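Local structure of integral membrane indolylacetylinositol arabinosyltransferase EmbB (Mycolicibacterium smegmatis MC2 155, 7BVC) at residues 237-249 against 410-422. The protein probably transfers arabinose units in building the arabinan of the arabinogalactan in the mycobacterial cell wall. Residues are numbered along the deposited sequence; the frame is centred on the assembly and turned at random.
Sequences LLALWRLDRLDGR and TSGRLTPAALAIT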
# COMPACT_ATOMS: atom_id res chain seq x y z
N LEU B 237 -24.49 -34.54 28.17
CA LEU B 237 -25.18 -33.26 28.36
C LEU B 237 -26.50 -33.44 29.11
O LEU B 237 -26.83 -32.64 29.98
CB LEU B 237 -25.41 -32.58 27.01
CG LEU B 237 -24.20 -31.90 26.38
CD1 LEU B 237 -24.63 -31.05 25.20
CD2 LEU B 237 -23.45 -31.07 27.40
N LEU B 238 -27.25 -34.49 28.78
CA LEU B 238 -28.49 -34.77 29.50
C LEU B 238 -28.22 -35.10 30.96
O LEU B 238 -28.97 -34.68 31.85
CB LEU B 238 -29.25 -35.91 28.83
CG LEU B 238 -29.88 -35.60 27.47
CD1 LEU B 238 -30.58 -36.83 26.92
CD2 LEU B 238 -30.84 -34.43 27.57
N ALA B 239 -27.14 -35.84 31.23
CA ALA B 239 -26.79 -36.15 32.61
C ALA B 239 -26.40 -34.90 33.38
O ALA B 239 -26.78 -34.73 34.55
CB ALA B 239 -25.67 -37.19 32.65
N LEU B 240 -25.63 -34.01 32.75
CA LEU B 240 -25.27 -32.75 33.40
C LEU B 240 -26.50 -31.89 33.65
O LEU B 240 -26.59 -31.21 34.68
CB LEU B 240 -24.24 -32.00 32.55
CG LEU B 240 -23.83 -30.61 33.01
CD1 LEU B 240 -23.28 -30.65 34.43
CD2 LEU B 240 -22.82 -30.00 32.06
N TRP B 241 -27.46 -31.91 32.73
CA TRP B 241 -28.71 -31.18 32.95
C TRP B 241 -29.48 -31.75 34.13
O TRP B 241 -30.01 -31.00 34.97
CB TRP B 241 -29.56 -31.23 31.68
CG TRP B 241 -30.90 -30.58 31.82
CD1 TRP B 241 -31.19 -29.45 32.51
CD2 TRP B 241 -32.13 -31.02 31.24
NE1 TRP B 241 -32.53 -29.16 32.40
CE2 TRP B 241 -33.12 -30.11 31.62
CE3 TRP B 241 -32.48 -32.10 30.43
CZ2 TRP B 241 -34.45 -30.25 31.23
CZ3 TRP B 241 -33.80 -32.24 30.04
CH2 TRP B 241 -34.77 -31.31 30.44
N ARG B 242 -29.57 -33.08 34.21
CA ARG B 242 -30.24 -33.71 35.35
C ARG B 242 -29.54 -33.38 36.66
O ARG B 242 -30.20 -33.20 37.69
CB ARG B 242 -30.30 -35.22 35.14
CG ARG B 242 -30.53 -36.03 36.40
CD ARG B 242 -31.95 -35.90 36.90
NE ARG B 242 -32.08 -36.35 38.28
CZ ARG B 242 -32.25 -35.54 39.32
NH1 ARG B 242 -32.32 -34.23 39.14
NH2 ARG B 242 -32.36 -36.04 40.55
N LEU B 243 -28.21 -33.27 36.64
CA LEU B 243 -27.48 -32.88 37.84
C LEU B 243 -27.75 -31.42 38.20
O LEU B 243 -27.85 -31.07 39.38
CB LEU B 243 -25.98 -33.10 37.65
CG LEU B 243 -25.45 -34.52 37.88
CD1 LEU B 243 -23.93 -34.50 37.92
CD2 LEU B 243 -26.02 -35.10 39.15
N ASP B 244 -27.86 -30.55 37.18
CA ASP B 244 -28.13 -29.14 37.43
C ASP B 244 -29.54 -28.93 37.96
O ASP B 244 -29.79 -27.95 38.68
CB ASP B 244 -27.94 -28.34 36.14
CG ASP B 244 -26.49 -28.01 35.88
OD1 ASP B 244 -25.63 -28.36 36.71
OD2 ASP B 244 -26.20 -27.40 34.82
N ARG B 245 -30.47 -29.82 37.63
CA ARG B 245 -31.86 -29.64 38.03
C ARG B 245 -32.09 -29.95 39.50
O ARG B 245 -33.24 -30.11 39.93
CB ARG B 245 -32.78 -30.52 37.17
CG ARG B 245 -33.29 -29.84 35.91
CD ARG B 245 -33.87 -30.85 34.95
NE ARG B 245 -35.19 -31.31 35.37
CZ ARG B 245 -36.33 -30.79 34.93
NH1 ARG B 245 -36.32 -29.78 34.07
NH2 ARG B 245 -37.49 -31.27 35.37
N LEU B 246 -31.01 -30.06 40.28
CA LEU B 246 -31.15 -30.35 41.70
C LEU B 246 -31.70 -29.17 42.49
O LEU B 246 -32.31 -29.36 43.54
CB LEU B 246 -29.81 -30.79 42.28
CG LEU B 246 -29.41 -32.25 42.07
CD1 LEU B 246 -28.03 -32.52 42.64
CD2 LEU B 246 -30.44 -33.18 42.69
N ASP B 247 -31.49 -27.94 42.00
CA ASP B 247 -31.93 -26.77 42.73
C ASP B 247 -33.45 -26.61 42.75
O ASP B 247 -33.95 -25.69 43.41
CB ASP B 247 -31.28 -25.51 42.16
CG ASP B 247 -31.33 -25.47 40.64
OD1 ASP B 247 -31.92 -26.38 40.04
OD2 ASP B 247 -30.76 -24.53 40.06
N GLY B 248 -34.19 -27.46 42.05
CA GLY B 248 -35.64 -27.43 42.13
C GLY B 248 -36.30 -26.29 41.40
O GLY B 248 -37.38 -25.85 41.81
N ARG B 249 -35.70 -25.79 40.33
CA ARG B 249 -36.27 -24.72 39.53
C ARG B 249 -36.57 -25.24 38.13
O ARG B 249 -35.71 -25.85 37.49
CB ARG B 249 -35.33 -23.51 39.45
CG ARG B 249 -35.10 -22.85 40.80
CD ARG B 249 -34.34 -21.54 40.66
NE ARG B 249 -34.41 -20.76 41.89
CZ ARG B 249 -33.46 -20.73 42.81
NH1 ARG B 249 -32.35 -21.44 42.65
NH2 ARG B 249 -33.61 -19.99 43.90
N THR B 410 -26.83 -15.98 35.10
CA THR B 410 -28.08 -15.59 35.74
C THR B 410 -28.69 -16.74 36.53
O THR B 410 -28.90 -16.64 37.75
CB THR B 410 -29.07 -15.08 34.69
OG1 THR B 410 -28.64 -13.81 34.19
CG2 THR B 410 -30.46 -14.94 35.29
N SER B 411 -28.97 -17.86 35.86
CA SER B 411 -29.65 -18.97 36.51
C SER B 411 -28.75 -19.74 37.47
O SER B 411 -29.26 -20.48 38.32
CB SER B 411 -30.22 -19.92 35.47
OG SER B 411 -29.19 -20.54 34.72
N GLY B 412 -27.43 -19.60 37.34
CA GLY B 412 -26.52 -20.32 38.20
C GLY B 412 -26.39 -21.79 37.87
O GLY B 412 -26.35 -22.63 38.78
N ARG B 413 -26.32 -22.13 36.58
CA ARG B 413 -26.24 -23.51 36.13
C ARG B 413 -25.06 -23.66 35.17
O ARG B 413 -24.45 -22.68 34.75
CB ARG B 413 -27.54 -23.96 35.46
CG ARG B 413 -28.71 -24.12 36.41
CD ARG B 413 -29.93 -24.66 35.69
NE ARG B 413 -31.00 -25.01 36.63
CZ ARG B 413 -32.17 -25.52 36.26
NH1 ARG B 413 -32.42 -25.75 34.98
NH2 ARG B 413 -33.08 -25.81 37.18
N LEU B 414 -24.76 -24.91 34.83
CA LEU B 414 -23.66 -25.22 33.93
C LEU B 414 -24.10 -25.71 32.56
O LEU B 414 -23.26 -25.83 31.66
CB LEU B 414 -22.74 -26.28 34.56
CG LEU B 414 -21.67 -25.77 35.52
CD1 LEU B 414 -21.09 -26.92 36.32
CD2 LEU B 414 -20.57 -25.06 34.75
N THR B 415 -25.39 -26.01 32.37
CA THR B 415 -25.82 -26.53 31.08
C THR B 415 -25.74 -25.49 29.97
O THR B 415 -25.23 -25.81 28.88
CB THR B 415 -27.23 -27.14 31.20
OG1 THR B 415 -27.22 -28.16 32.20
CG2 THR B 415 -27.67 -27.74 29.88
N PRO B 416 -26.22 -24.25 30.15
CA PRO B 416 -25.96 -23.24 29.12
C PRO B 416 -24.48 -22.95 28.93
O PRO B 416 -24.04 -22.71 27.80
CB PRO B 416 -26.72 -22.00 29.62
CG PRO B 416 -27.05 -22.28 31.04
CD PRO B 416 -27.17 -23.75 31.16
N ALA B 417 -23.69 -22.99 30.00
CA ALA B 417 -22.25 -22.82 29.87
C ALA B 417 -21.60 -24.00 29.17
O ALA B 417 -20.47 -23.88 28.68
CB ALA B 417 -21.61 -22.61 31.24
N ALA B 418 -22.28 -25.15 29.10
CA ALA B 418 -21.80 -26.29 28.33
C ALA B 418 -22.21 -26.21 26.87
O ALA B 418 -21.46 -26.64 26.00
CB ALA B 418 -22.31 -27.59 28.94
N LEU B 419 -23.41 -25.68 26.59
CA LEU B 419 -23.82 -25.48 25.21
C LEU B 419 -23.06 -24.34 24.55
O LEU B 419 -22.86 -24.34 23.33
CB LEU B 419 -25.32 -25.23 25.13
CG LEU B 419 -26.23 -26.39 25.57
CD1 LEU B 419 -27.68 -25.95 25.59
CD2 LEU B 419 -26.04 -27.58 24.65
N ALA B 420 -22.63 -23.35 25.34
CA ALA B 420 -21.86 -22.24 24.79
C ALA B 420 -20.52 -22.71 24.24
O ALA B 420 -20.03 -22.16 23.25
CB ALA B 420 -21.65 -21.16 25.85
N ILE B 421 -19.92 -23.72 24.85
CA ILE B 421 -18.64 -24.23 24.36
C ILE B 421 -18.82 -24.89 23.00
O ILE B 421 -18.01 -24.69 22.08
CB ILE B 421 -18.02 -25.19 25.39
CG1 ILE B 421 -17.79 -24.48 26.71
CG2 ILE B 421 -16.71 -25.75 24.86
CD1 ILE B 421 -16.97 -25.27 27.70
N THR B 422 -19.88 -25.69 22.84
CA THR B 422 -20.15 -26.30 21.54
C THR B 422 -20.48 -25.24 20.50
O THR B 422 -20.06 -25.35 19.34
CB THR B 422 -21.30 -27.30 21.64
OG1 THR B 422 -22.54 -26.59 21.73
CG2 THR B 422 -21.14 -28.17 22.87
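D244 OD2 accepts two hydrogen bonds at the start of helix 415-422, from L414 N at 2.9 Å and from T415 OG1, also at 2.9 Å. CG of D244 stands beside its backbone N (chi1 -81°), which directs OD2 there. Both donors lie out of the carboxylate plane, on opposite faces, so OD2 is gripped from two sides. The side chain of R413 runs extended from CG to NE, which carries its guanidinium to the turn after helix 237-244. There R413 NH2 forms a salt bridge with D247 OD1 (3.1 Å), met on the syn side but tilted out of the carboxylate plane, and a hydrogen bond to R249 O (2.6 Å); the carboxylate and guanidinium planes stand 36° apart. NH1 of R413 lies at the edge of the W241 ring. Farther along, A418 CB sits 4.0 Å from both L237 CD2 and L240 CD2, while L419 CD2 meets L237 CD1 at 3.8 Å. P467 and L468 of helix 462-472 pack against L240 and A418, respectively. The short axes of 237-244 and 415-422 run near-antiparallel (154°) in the GT-C-type domain, both helices being predicted to span the membrane; the R249 side chain lies about 7 Å from the bound 4'-phosphopantetheine.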